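Side-chain contacts in protein F2 like fibronectin-binding protein (Streptococcus pneumoniae, PDB 5A0N), which probably serves as a surface adhesin whose N-terminal domain attaches the bacterium covalently to host molecules through an internal thioester: residues R111-Y116 with A212-K217; V124-G129 with R180-N185; R136-Q141 with P170-A175; I147-Y150 with M154-S157. One frame throughout, in Å; residues are numbered along the deposited sequence.

Contact 1. Residues R111-Y116 with A212-K217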
loop_
_atom_site.group_PDB
_atom_site.type_symbol
_atom_site.label_atom_id
_atom_site.label_comp_id
_atom_site.label_asym_id
_atom_site.label_seq_id
_atom_site.Cartn_x
_atom_site.Cartn_y
_atom_site.Cartn_z
ATOM N N ARG A 111 -0.658 -0.304 -11.393
ATOM C CA ARG A 111 0.716 -0.071 -11.841
ATOM C C ARG A 111 1.696 0.156 -10.676
ATOM O O ARG A 111 2.769 -0.434 -10.637
ATOM C CB ARG A 111 0.764 1.127 -12.784
ATOM C CG ARG A 111 0.224 0.801 -14.161
ATOM C CD ARG A 111 0.167 2.029 -15.083
ATOM N NE ARG A 111 -0.173 1.623 -16.445
ATOM C CZ ARG A 111 0.677 1.002 -17.241
ATOM N NH1 ARG A 111 1.977 0.935 -16.975
ATOM N NH2 ARG A 111 0.239 0.492 -18.367
ATOM N N LEU A 112 1.324 1.017 -9.747
ATOM C CA LEU A 112 2.238 1.390 -8.686
ATOM C C LEU A 112 2.499 0.190 -7.751
ATOM O O LEU A 112 3.642 -0.055 -7.362
ATOM C CB LEU A 112 1.684 2.591 -7.922
ATOM C CG LEU A 112 1.797 3.922 -8.682
ATOM C CD1 LEU A 112 0.878 4.961 -8.093
ATOM C CD2 LEU A 112 3.234 4.392 -8.720
ATOM N N SER A 113 1.451 -0.534 -7.381
ATOM C CA SER A 113 1.635 -1.726 -6.570
ATOM C C SER A 113 2.469 -2.773 -7.294
ATOM O O SER A 113 3.333 -3.420 -6.669
ATOM C CB SER A 113 0.302 -2.252 -6.060
ATOM O OG SER A 113 -0.543 -2.657 -7.119
ATOM N N TYR A 114 2.269 -2.927 -8.603
ATOM C CA TYR A 114 3.113 -3.840 -9.369
ATOM C C TYR A 114 4.564 -3.373 -9.416
ATOM O O TYR A 114 5.482 -4.199 -9.423
ATOM C CB TYR A 114 2.542 -3.992 -10.779
ATOM C CG TYR A 114 3.331 -4.860 -11.726
ATOM C CD1 TYR A 114 3.378 -6.231 -11.582
ATOM C CD2 TYR A 114 4.022 -4.299 -12.782
ATOM C CE1 TYR A 114 4.083 -7.021 -12.493
ATOM C CE2 TYR A 114 4.715 -5.064 -13.668
ATOM C CZ TYR A 114 4.728 -6.422 -13.552
ATOM O OH TYR A 114 5.441 -7.134 -14.487
ATOM N N MET A 115 4.790 -2.075 -9.430
ATOM C CA MET A 115 6.153 -1.611 -9.414
ATOM C C MET A 115 6.863 -1.972 -8.092
ATOM O O MET A 115 8.047 -2.261 -8.107
ATOM C CB MET A 115 6.195 -0.119 -9.718
ATOM C CG MET A 115 5.728 0.214 -11.128
ATOM S SD MET A 115 5.285 1.952 -11.394
ATOM C CE MET A 115 6.899 2.685 -11.722
ATOM N N TYR A 116 6.131 -2.043 -6.976
ATOM C CA TYR A 116 6.692 -2.532 -5.746
ATOM C C TYR A 116 6.925 -4.044 -5.814
ATOM O O TYR A 116 7.985 -4.541 -5.390
ATOM C CB TYR A 116 5.790 -2.183 -4.531
ATOM C CG TYR A 116 6.454 -2.550 -3.235
ATOM C CD1 TYR A 116 7.454 -1.772 -2.734
ATOM C CD2 TYR A 116 6.135 -3.719 -2.595
ATOM C CE1 TYR A 116 8.169 -2.139 -1.601
ATOM C CE2 TYR A 116 6.842 -4.127 -1.475
ATOM C CZ TYR A 116 7.850 -3.322 -0.972
ATOM O OH TYR A 116 8.540 -3.764 0.170
ATOM N N ALA A 212 -5.174 -2.268 -0.323
ATOM C CA ALA A 212 -5.149 -3.205 -1.437
ATOM C C ALA A 212 -3.713 -3.595 -1.711
ATOM O O ALA A 212 -2.757 -2.924 -1.295
ATOM C CB ALA A 212 -5.838 -2.651 -2.702
ATOM N N THR A 213 -3.544 -4.726 -2.375
ATOM C CA THR A 213 -2.230 -5.291 -2.615
ATOM C C THR A 213 -2.253 -6.190 -3.846
ATOM O O THR A 213 -3.279 -6.288 -4.512
ATOM C CB THR A 213 -1.714 -5.973 -1.341
ATOM O OG1 THR A 213 -0.327 -6.233 -1.533
ATOM C CG2 THR A 213 -2.468 -7.246 -0.994
ATOM N N VAL A 214 -1.119 -6.854 -4.107
ATOM C CA VAL A 214 -0.948 -7.676 -5.292
ATOM C C VAL A 214 0.039 -8.777 -5.011
ATOM O O VAL A 214 0.926 -8.640 -4.144
ATOM C CB VAL A 214 -0.489 -6.799 -6.493
ATOM C CG1 VAL A 214 0.881 -6.147 -6.217
ATOM C CG2 VAL A 214 -0.512 -7.558 -7.809
ATOM N N ARG A 215 -0.120 -9.872 -5.724
ATOM C CA ARG A 215 0.805 -10.987 -5.680
ATOM C C ARG A 215 0.808 -11.642 -7.046
ATOM O O ARG A 215 -0.132 -11.480 -7.829
ATOM C CB ARG A 215 0.402 -12.008 -4.609
ATOM C CG ARG A 215 -1.005 -12.529 -4.812
ATOM C CD ARG A 215 -1.433 -13.689 -3.971
ATOM N NE ARG A 215 -1.388 -13.329 -2.599
ATOM C CZ ARG A 215 -0.780 -14.041 -1.659
ATOM N NH1 ARG A 215 -0.117 -15.187 -1.897
ATOM N NH2 ARG A 215 -0.852 -13.575 -0.482
ATOM N N TRP A 216 1.839 -12.437 -7.317
ATOM C CA TRP A 216 1.778 -13.329 -8.458
ATOM C C TRP A 216 0.794 -14.462 -8.235
ATOM O O TRP A 216 0.724 -15.010 -7.131
ATOM C CB TRP A 216 3.156 -13.914 -8.736
ATOM C CG TRP A 216 4.108 -12.906 -9.144
ATOM C CD1 TRP A 216 5.112 -12.390 -8.403
ATOM C CD2 TRP A 216 4.191 -12.255 -10.436
ATOM N NE1 TRP A 216 5.814 -11.457 -9.131
ATOM C CE2 TRP A 216 5.268 -11.352 -10.383
ATOM C CE3 TRP A 216 3.471 -12.355 -11.619
ATOM C CZ2 TRP A 216 5.637 -10.563 -11.465
ATOM C CZ3 TRP A 216 3.850 -11.574 -12.702
ATOM C CH2 TRP A 216 4.896 -10.683 -12.612
ATOM N N LYS A 217 0.046 -14.856 -9.252
ATOM C CA LYS A 217 -0.699 -16.118 -9.160
ATOM C C LYS A 217 0.227 -17.347 -9.109
ATOM O O LYS A 217 0.118 -18.155 -8.163
ATOM C CB LYS A 217 -1.655 -16.286 -10.337
ATOM C CG LYS A 217 -2.766 -15.261 -10.380
ATOM C CD LYS A 217 -3.828 -15.597 -11.422
ATOM C CE LYS A 217 -5.070 -14.738 -11.235
#

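Contact 2. Residues V124-G129 with R180-N185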
loop_
_atom_site.group_PDB
_atom_site.type_symbol
_atom_site.label_atom_id
_atom_site.label_comp_id
_atom_site.label_asym_id
_atom_site.label_seq_id
_atom_site.Cartn_x
_atom_site.Cartn_y
_atom_site.Cartn_z
ATOM N N VAL A 124 14.645 0.239 -8.120
ATOM C CA VAL A 124 15.406 -0.016 -6.898
ATOM C C VAL A 124 16.912 -0.104 -7.147
ATOM O O VAL A 124 17.697 0.515 -6.424
ATOM C CB VAL A 124 14.872 -1.243 -6.166
ATOM C CG1 VAL A 124 15.806 -1.645 -5.012
ATOM C CG2 VAL A 124 13.478 -0.963 -5.635
ATOM N N LYS A 125 17.332 -0.822 -8.193
ATOM C CA LYS A 125 18.758 -0.875 -8.511
ATOM C C LYS A 125 19.331 0.513 -8.749
ATOM O O LYS A 125 20.431 0.831 -8.322
ATOM C CB LYS A 125 19.018 -1.674 -9.796
ATOM C CG LYS A 125 19.014 -3.170 -9.685
ATOM C CD LYS A 125 19.517 -3.790 -10.978
ATOM N N ARG A 126 18.586 1.355 -9.454
ATOM C CA ARG A 126 19.097 2.697 -9.759
ATOM C C ARG A 126 19.136 3.616 -8.542
ATOM O O ARG A 126 19.997 4.468 -8.457
ATOM C CB ARG A 126 18.255 3.320 -10.888
ATOM C CG ARG A 126 18.468 2.609 -12.223
ATOM C CD ARG A 126 17.690 3.267 -13.312
ATOM N NE ARG A 126 16.269 2.964 -13.238
ATOM C CZ ARG A 126 15.280 3.715 -13.713
ATOM N NH1 ARG A 126 15.495 4.926 -14.229
ATOM N NH2 ARG A 126 14.072 3.227 -13.647
ATOM N N ALA A 127 18.164 3.482 -7.631
ATOM C CA ALA A 127 18.067 4.391 -6.485
ATOM C C ALA A 127 18.822 3.929 -5.249
ATOM O O ALA A 127 19.396 4.771 -4.539
ATOM C CB ALA A 127 16.593 4.636 -6.148
ATOM N N TRP A 128 18.761 2.625 -4.980
ATOM C CA TRP A 128 19.384 2.028 -3.777
ATOM C C TRP A 128 20.538 1.084 -4.095
ATOM O O TRP A 128 21.209 0.633 -3.176
ATOM C CB TRP A 128 18.346 1.292 -2.881
ATOM C CG TRP A 128 17.464 2.205 -2.142
ATOM C CD1 TRP A 128 17.722 2.804 -0.941
ATOM C CD2 TRP A 128 16.157 2.652 -2.537
ATOM N NE1 TRP A 128 16.660 3.619 -0.584
ATOM C CE2 TRP A 128 15.702 3.544 -1.560
ATOM C CE3 TRP A 128 15.349 2.392 -3.635
ATOM C CZ2 TRP A 128 14.472 4.175 -1.657
ATOM C CZ3 TRP A 128 14.122 3.019 -3.722
ATOM C CH2 TRP A 128 13.703 3.899 -2.760
ATOM N N GLY A 129 20.765 0.747 -5.361
ATOM C CA GLY A 129 21.837 -0.180 -5.709
ATOM C C GLY A 129 21.496 -1.536 -5.127
ATOM O O GLY A 129 20.405 -2.075 -5.363
ATOM N N ARG A 180 7.768 8.557 -11.458
ATOM C CA ARG A 180 6.967 9.502 -12.253
ATOM C C ARG A 180 7.298 9.418 -13.732
ATOM O O ARG A 180 6.417 9.623 -14.572
ATOM C CB ARG A 180 7.165 10.917 -11.746
ATOM C CG ARG A 180 6.433 11.090 -10.425
ATOM C CD ARG A 180 6.604 12.436 -9.753
ATOM N NE ARG A 180 5.714 12.471 -8.591
ATOM C CZ ARG A 180 5.785 13.308 -7.585
ATOM N NH1 ARG A 180 6.689 14.263 -7.563
ATOM N NH2 ARG A 180 4.932 13.178 -6.592
ATOM N N THR A 181 8.538 9.105 -14.073
ATOM C CA THR A 181 8.937 8.929 -15.472
ATOM C C THR A 181 8.435 7.610 -16.044
ATOM O O THR A 181 8.068 7.542 -17.217
ATOM C CB THR A 181 10.468 9.006 -15.558
ATOM O OG1 THR A 181 10.912 10.262 -15.032
ATOM C CG2 THR A 181 10.970 8.863 -16.940
ATOM N N ASP A 182 8.412 6.564 -15.214
ATOM C CA ASP A 182 8.247 5.195 -15.696
ATOM C C ASP A 182 6.845 4.625 -15.589
ATOM O O ASP A 182 6.573 3.555 -16.127
ATOM C CB ASP A 182 9.169 4.239 -14.945
ATOM C CG ASP A 182 10.648 4.496 -15.173
ATOM O OD1 ASP A 182 10.994 5.381 -15.997
ATOM O OD2 ASP A 182 11.463 3.811 -14.495
ATOM N N LEU A 183 5.955 5.344 -14.918
ATOM C CA LEU A 183 4.637 4.811 -14.538
ATOM C C LEU A 183 3.859 4.117 -15.666
ATOM O O LEU A 183 3.264 3.072 -15.448
ATOM C CB LEU A 183 3.756 5.959 -14.006
ATOM C CG LEU A 183 2.340 5.632 -13.540
ATOM C CD1 LEU A 183 2.335 4.544 -12.482
ATOM C CD2 LEU A 183 1.637 6.847 -13.009
ATOM N N TYR A 184 3.877 4.725 -16.847
ATOM C CA TYR A 184 3.073 4.254 -17.963
ATOM C C TYR A 184 3.913 3.474 -18.975
ATOM O O TYR A 184 3.392 2.998 -19.979
ATOM C CB TYR A 184 2.390 5.461 -18.607
ATOM C CG TYR A 184 1.512 6.238 -17.647
ATOM C CD1 TYR A 184 0.389 5.645 -17.080
ATOM C CD2 TYR A 184 1.803 7.558 -17.289
ATOM C CE1 TYR A 184 -0.433 6.329 -16.205
ATOM C CE2 TYR A 184 0.981 8.249 -16.392
ATOM C CZ TYR A 184 -0.142 7.628 -15.858
ATOM O OH TYR A 184 -0.992 8.288 -14.986
ATOM N N ASN A 185 5.204 3.267 -18.697
ATOM C CA ASN A 185 6.133 2.714 -19.693
ATOM C C ASN A 185 6.398 1.197 -19.486
ATOM O O ASN A 185 7.544 0.746 -19.489
ATOM C CB ASN A 185 7.441 3.540 -19.726
ATOM C CG ASN A 185 7.254 4.921 -20.357
ATOM O OD1 ASN A 185 6.372 5.102 -21.185
ATOM N ND2 ASN A 185 8.104 5.879 -19.996
#

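Contact 3. Residues R136-Q141 with P170-A175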
loop_
_atom_site.group_PDB
_atom_site.type_symbol
_atom_site.label_atom_id
_atom_site.label_comp_id
_atom_site.label_asym_id
_atom_site.label_seq_id
_atom_site.Cartn_x
_atom_site.Cartn_y
_atom_site.Cartn_z
ATOM N N ARG A 136 13.405 -2.097 0.842
ATOM C CA ARG A 136 12.178 -2.817 1.124
ATOM C C ARG A 136 11.127 -1.929 1.779
ATOM O O ARG A 136 9.928 -2.034 1.462
ATOM C CB ARG A 136 12.489 -4.021 2.034
ATOM C CG ARG A 136 11.287 -4.872 2.408
ATOM C CD ARG A 136 11.704 -6.052 3.286
ATOM N NE ARG A 136 12.138 -5.517 4.568
ATOM C CZ ARG A 136 11.345 -5.326 5.622
ATOM N NH1 ARG A 136 10.085 -5.719 5.620
ATOM N NH2 ARG A 136 11.848 -4.731 6.675
ATOM N N THR A 137 11.539 -1.068 2.701
ATOM C CA THR A 137 10.592 -0.142 3.337
ATOM C C THR A 137 10.609 1.229 2.689
ATOM O O THR A 137 9.553 1.842 2.540
ATOM C CB THR A 137 10.855 -0.004 4.852
ATOM O OG1 THR A 137 12.179 0.489 5.063
ATOM C CG2 THR A 137 10.642 -1.344 5.580
ATOM N N TYR A 138 11.786 1.742 2.328
ATOM C CA TYR A 138 11.853 3.115 1.808
ATOM C C TYR A 138 11.173 3.229 0.419
ATOM O O TYR A 138 10.572 4.247 0.109
ATOM C CB TYR A 138 13.297 3.648 1.771
ATOM C CG TYR A 138 13.823 4.075 3.137
ATOM C CD1 TYR A 138 14.162 3.150 4.108
ATOM C CD2 TYR A 138 13.960 5.406 3.462
ATOM C CE1 TYR A 138 14.631 3.550 5.329
ATOM C CE2 TYR A 138 14.437 5.791 4.701
ATOM C CZ TYR A 138 14.766 4.860 5.615
ATOM O OH TYR A 138 15.242 5.258 6.843
ATOM N N PHE A 139 11.244 2.173 -0.387
ATOM C CA PHE A 139 10.529 2.178 -1.676
ATOM C C PHE A 139 9.026 2.008 -1.455
ATOM O O PHE A 139 8.226 2.590 -2.175
ATOM C CB PHE A 139 11.069 1.099 -2.614
ATOM C CG PHE A 139 10.575 1.190 -4.044
ATOM C CD1 PHE A 139 10.599 2.389 -4.752
ATOM C CD2 PHE A 139 10.141 0.049 -4.715
ATOM C CE1 PHE A 139 10.202 2.439 -6.078
ATOM C CE2 PHE A 139 9.749 0.119 -6.042
ATOM C CZ PHE A 139 9.787 1.305 -6.706
ATOM N N HIS A 140 8.634 1.180 -0.470
ATOM C CA HIS A 140 7.207 1.081 -0.138
ATOM C C HIS A 140 6.656 2.481 0.136
ATOM O O HIS A 140 5.590 2.851 -0.357
ATOM C CB HIS A 140 6.992 0.173 1.081
ATOM C CG HIS A 140 5.550 -0.025 1.402
ATOM N ND1 HIS A 140 4.800 0.899 2.087
ATOM C CD2 HIS A 140 4.716 -1.056 1.108
ATOM C CE1 HIS A 140 3.565 0.449 2.197
ATOM N NE2 HIS A 140 3.482 -0.727 1.608
ATOM N N GLN A 141 7.386 3.263 0.931
ATOM C CA GLN A 141 6.876 4.551 1.358
ATOM C C GLN A 141 6.683 5.498 0.159
ATOM O O GLN A 141 5.674 6.193 0.101
ATOM C CB GLN A 141 7.806 5.165 2.395
ATOM C CG GLN A 141 7.284 6.458 2.976
ATOM C CD GLN A 141 8.157 7.023 4.058
ATOM O OE1 GLN A 141 9.379 6.967 3.963
ATOM N NE2 GLN A 141 7.528 7.490 5.145
ATOM N N PRO A 170 17.646 10.996 0.166
ATOM C CA PRO A 170 18.029 11.297 -1.211
ATOM C C PRO A 170 17.642 10.170 -2.187
ATOM O O PRO A 170 17.242 10.435 -3.322
ATOM C CB PRO A 170 19.564 11.435 -1.116
ATOM C CG PRO A 170 19.818 11.841 0.297
ATOM C CD PRO A 170 18.782 11.130 1.110
ATOM N N GLN A 171 17.784 8.921 -1.759
ATOM C CA GLN A 171 17.437 7.770 -2.610
ATOM C C GLN A 171 15.936 7.743 -2.871
ATOM O O GLN A 171 15.499 7.443 -3.996
ATOM C CB GLN A 171 17.849 6.459 -1.944
ATOM C CG GLN A 171 19.333 6.326 -1.746
ATOM C CD GLN A 171 19.883 7.018 -0.502
ATOM O OE1 GLN A 171 19.162 7.502 0.362
ATOM N NE2 GLN A 171 21.200 7.033 -0.413
ATOM N N GLN A 172 15.127 8.057 -1.859
ATOM C CA GLN A 172 13.668 8.163 -2.085
ATOM C C GLN A 172 13.306 9.234 -3.098
ATOM O O GLN A 172 12.403 9.024 -3.914
ATOM C CB GLN A 172 12.941 8.424 -0.773
ATOM C CG GLN A 172 12.848 7.190 0.114
ATOM C CD GLN A 172 12.118 7.468 1.397
ATOM O OE1 GLN A 172 12.495 8.384 2.125
ATOM N NE2 GLN A 172 11.103 6.689 1.688
ATOM N N LYS A 173 13.954 10.385 -2.991
ATOM C CA LYS A 173 13.684 11.471 -3.924
ATOM C C LYS A 173 13.995 11.033 -5.365
ATOM O O LYS A 173 13.228 11.292 -6.295
ATOM C CB LYS A 173 14.446 12.725 -3.540
ATOM C CG LYS A 173 13.969 13.310 -2.218
ATOM C CD LYS A 173 14.830 14.475 -1.782
ATOM C CE LYS A 173 14.424 15.011 -0.424
ATOM N NZ LYS A 173 15.368 16.038 0.041
ATOM N N LYS A 174 15.123 10.340 -5.557
ATOM C CA LYS A 174 15.483 9.820 -6.876
ATOM C C LYS A 174 14.442 8.805 -7.335
ATOM O O LYS A 174 13.993 8.835 -8.485
ATOM C CB LYS A 174 16.872 9.197 -6.865
ATOM C CG LYS A 174 17.980 10.172 -6.511
ATOM C CD LYS A 174 19.347 9.499 -6.498
ATOM C CE LYS A 174 20.425 10.543 -6.239
ATOM N NZ LYS A 174 21.735 9.942 -5.886
ATOM N N ALA A 175 14.052 7.886 -6.452
ATOM C CA ALA A 175 13.075 6.879 -6.810
ATOM C C ALA A 175 11.755 7.512 -7.227
ATOM O O ALA A 175 11.106 7.008 -8.157
ATOM C CB ALA A 175 12.837 5.925 -5.653
#

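Contact 4. Residues I147-Y150 with M154-S157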
loop_
_atom_site.group_PDB
_atom_site.type_symbol
_atom_site.label_atom_id
_atom_site.label_comp_id
_atom_site.label_asym_id
_atom_site.label_seq_id
_atom_site.Cartn_x
_atom_site.Cartn_y
_atom_site.Cartn_z
ATOM N N ILE A 147 0.642 6.518 -4.685
ATOM C CA ILE A 147 -0.728 6.025 -4.702
ATOM C C ILE A 147 -1.683 7.098 -4.204
ATOM O O ILE A 147 -2.740 7.328 -4.817
ATOM C CB ILE A 147 -0.841 4.691 -3.938
ATOM C CG1 ILE A 147 -0.177 3.606 -4.784
ATOM C CG2 ILE A 147 -2.276 4.350 -3.550
ATOM C CD1 ILE A 147 -0.004 2.263 -4.084
ATOM N N TRP A 148 -1.318 7.767 -3.111
ATOM C CA TRP A 148 -2.141 8.826 -2.527
ATOM C C TRP A 148 -2.234 10.076 -3.405
ATOM O O TRP A 148 -3.206 10.824 -3.295
ATOM C CB TRP A 148 -1.613 9.219 -1.138
ATOM C CG TRP A 148 -1.876 8.217 -0.088
ATOM C CD1 TRP A 148 -2.900 7.345 -0.020
ATOM C CD2 TRP A 148 -1.096 8.027 1.111
ATOM N NE1 TRP A 148 -2.836 6.627 1.172
ATOM C CE2 TRP A 148 -1.711 7.016 1.865
ATOM C CE3 TRP A 148 0.077 8.599 1.599
ATOM C CZ2 TRP A 148 -1.205 6.584 3.100
ATOM C CZ3 TRP A 148 0.597 8.139 2.771
ATOM C CH2 TRP A 148 -0.042 7.150 3.522
ATOM N N ARG A 149 -1.279 10.292 -4.297
ATOM C CA ARG A 149 -1.434 11.361 -5.297
ATOM C C ARG A 149 -2.726 11.144 -6.060
ATOM O O ARG A 149 -3.454 12.099 -6.329
ATOM C CB ARG A 149 -0.245 11.351 -6.257
ATOM C CG ARG A 149 -0.380 12.343 -7.405
ATOM C CD ARG A 149 0.832 12.333 -8.298
ATOM N NE ARG A 149 0.676 13.234 -9.423
ATOM C CZ ARG A 149 1.547 13.326 -10.417
ATOM N NH1 ARG A 149 2.675 12.664 -10.384
ATOM N NH2 ARG A 149 1.312 14.147 -11.436
ATOM N N TYR A 150 -3.005 9.890 -6.386
ATOM C CA TYR A 150 -4.173 9.531 -7.186
ATOM C C TYR A 150 -5.425 9.203 -6.403
ATOM O O TYR A 150 -6.520 9.432 -6.913
ATOM C CB TYR A 150 -3.775 8.426 -8.174
ATOM C CG TYR A 150 -2.625 8.854 -9.059
ATOM C CD1 TYR A 150 -2.809 9.851 -9.997
ATOM C CD2 TYR A 150 -1.365 8.289 -8.954
ATOM C CE1 TYR A 150 -1.779 10.266 -10.791
ATOM C CE2 TYR A 150 -0.311 8.691 -9.743
ATOM C CZ TYR A 150 -0.507 9.692 -10.661
ATOM O OH TYR A 150 0.525 10.138 -11.480
ATOM N N MET A 154 -2.685 13.852 -3.072
ATOM C CA MET A 154 -1.490 14.127 -2.281
ATOM C C MET A 154 -0.227 13.999 -3.124
ATOM O O MET A 154 0.487 13.000 -3.081
ATOM C CB MET A 154 -1.440 13.217 -1.055
ATOM C CG MET A 154 -0.270 13.558 -0.151
ATOM S SD MET A 154 -0.221 12.589 1.329
ATOM C CE MET A 154 -0.776 13.856 2.426
ATOM N N ARG A 155 0.039 15.038 -3.895
ATOM C CA ARG A 155 1.235 15.120 -4.716
ATOM C C ARG A 155 2.360 15.703 -3.868
ATOM O O ARG A 155 2.214 16.784 -3.272
ATOM C CB ARG A 155 0.972 15.998 -5.937
ATOM C CG ARG A 155 2.158 16.068 -6.875
ATOM C CD ARG A 155 1.800 16.818 -8.152
ATOM N NE ARG A 155 1.365 18.198 -7.950
ATOM C CZ ARG A 155 2.180 19.246 -7.784
ATOM N NH1 ARG A 155 3.507 19.091 -7.721
ATOM N NH2 ARG A 155 1.665 20.465 -7.668
ATOM N N VAL A 156 3.448 14.946 -3.761
ATOM C CA VAL A 156 4.591 15.357 -2.975
ATOM C C VAL A 156 5.739 15.760 -3.891
ATOM O O VAL A 156 6.102 15.010 -4.806
ATOM C CB VAL A 156 5.018 14.212 -2.009
ATOM C CG1 VAL A 156 6.186 14.659 -1.179
ATOM C CG2 VAL A 156 3.881 13.791 -1.132
ATOM N N SER A 157 6.308 16.939 -3.628
ATOM C CA SER A 157 7.438 17.456 -4.393
ATOM C C SER A 157 8.190 18.494 -3.587
ATOM O O SER A 157 7.803 18.791 -2.468
ATOM C CB SER A 157 6.963 18.099 -5.694
ATOM O OG SER A 157 6.434 19.397 -5.402
#

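Contact 1. Residues R111-Y116 with A212-K217
V214 and S113 form the tight end of this helix-on-sheet contact, where helix 105-118 lies across strand 211-216 of a four-stranded antiparallel sheet. The axes of the two segments approach to 8.1 Å at an angle of 52°. V214 is directed toward the helix, and its CG1 branch, placed between the backbone N and the carbonyl carbon by chi1 62°, sits 3.7 Å from S113 O. The same V214 CG1 also rests against the serine side chain, 3.9 Å from S113 OG. That hydroxyl is hydrogen-bonded back to F109 O within its own helix, so the serine meets the valine as a small packing surface. Y195, on the next strand, closes in on both residues.

Towards the end of the strand the packing thins. Y114 turns CG anti to its own N, which brings the ring alongside W216, a partly exposed residue. CH2 of the W216 indole comes in at the tyrosine edge, 3.8 Å from Y114 CE1. The two rings cross obliquely, with planes 74° apart and centroids separated by 5.9 Å. The contact between these segments is thus van der Waals packing, with the serine hydroxyl satisfied inside its own helix.

Contact 2. Residues V124-G129 with R180-N185
Within the helical part of the domain, a salt bridge from R126 to D182 joins the short helix 123-128 to the C-terminal end of helix 170-182. It is made by one nitrogen and one oxygen: NH2 of R126 lies 2.8 Å from OD2 of D182, and the N-H...O angle is 148°. The two side chains come from opposite directions, and their flat ends are nearly coplanar, 20° apart. OD2 lies at the edge of the guanidinium, in its plane, and is met nearly along its C-O axis.

A bend in the arginine chain at chi3 (-75°) turns the group towards its partner. The group is also held from its own side of the contact, because NE bonds to D122 O and NH2 shares itself with T121 O, and M178, from the helix of D182, packs against the chain. The acceptor is a residue of the helix terminus, where D182 opens a type I beta turn closed by the bond from N185 N to D182 O, 2.9 Å long. A carboxylate near the C-terminal end of a helix may be somewhat destabilised by the helix dipole, which the arginine could offset. D182 itself is buried although R126 is exposed, and its OD2 has a further hydrogen-bond partner in T121 OG1.

Contact 3. Residues R136-Q141 with P170-A175
Y138 and Q141 of helix 132-152 receive a single glutamine, Q172, from helix 170-182. The two helices pack at an angle within the helical insertion of this adhesin domain, their segment axes 9.7 Å apart and inclined at 47°.

Within 136-141, Y138 is the first residue to touch 170-175. Its carbonyl O accepts a hydrogen bond of 3.0 Å from Q172 NE2, nearly straight at 166°. The phenol crosses the glutamine at about a right angle, and the amide carbon lies at the ring edge, with Y138 CD2 and Q172 CD 3.5 Å apart. F139, next in sequence, starts off away from the partner helix, yet its ring end turns back far enough for CD1 to lie 4.3 Å from A175 CB. This is a modest apolar touch that W128 and V124 of helix 123-128 extend into a larger cluster.

One turn beyond Y138, Q141 adds a side-chain acceptor to the backbone one. Q172 reaches across because its chain is fully extended beyond CG (chi2 -180°), and its amide is fixed against rotation from both ends: OE1 accepts from S169 N just before the helix begins, while both partners of NE2 lie close to the amide plane. The second of these bonds runs from Q172 NE2 to Q141 OE1, 2.9 Å long.

Contact 4. Residues I147-Y150 with M154-S157
M154, R149 and W148 carry this local contact, in which the chain leaves the end of helix 132-152, turns back and lies along the last turns of the helix before continuing to helix 162-165. M154 has the most surface buried. Its backbone N gives a hydrogen bond of 3.1 Å to W148 O, fairly straight at the hydrogen (162°) although the donor stands well above the carbonyl plane; the bond ties the returning loop to the helix across a six-residue step.

The methionine chain then runs beside W148 and in the same direction. M154 CB lies 4.0 Å from W148 CB; CG anti to the backbone N (chi1 -175°) then directs the chain along the indole, taking M154 SD to 4.0 Å from W148 CE3. This is a Met-aromatic contact of oblique geometry, the sulfur lying 57° off the ring normal. Y163 and I164 of helix 162-165 also pack on the methionine.

R149 lies against M154 and R155. Its CA sits 3.4 Å from M154 O, and its extended chain runs alongside R155. Y150 OH borders one face of the R149 guanidinium, while NH1 is salt-bridged to E146 and also hydrogen-bonded to a glycerol, which, like the MES near M154, probably comes from the crystallisation liquor. The charged ends of the two arginines do not touch. R155 contributes its aliphatic CD, laid over the opposite face of the R149 guanidinium towards the rim, with R155 CD 4.0 Å from R149 NE.

How the contacts relate
Contacts 1 and 3 are the buried pair; contacts 2 and 4 are only partly buried. Contact 1 is the one with a strand among its segments and rests on van der Waals packing. Contact 3, between two helices, adds paired amide hydrogen bonds; contact 2, at a helix end, depends on charge; contact 4, a local turn, combines a backbone bond with sulfur and aliphatic packing. Shared elements bind the set: contacts 2 and 3 both use helix 170-182, and contacts 3 and 4 both use helix 132-152. L112 of contact 1 touches L183 of contact 2 and I147 of contact 4, while Y116 OH reaches R136 O of contact 3, 2.6 Å away. R180 NH2 likewise reaches V156 O, linking contacts 2 and 4.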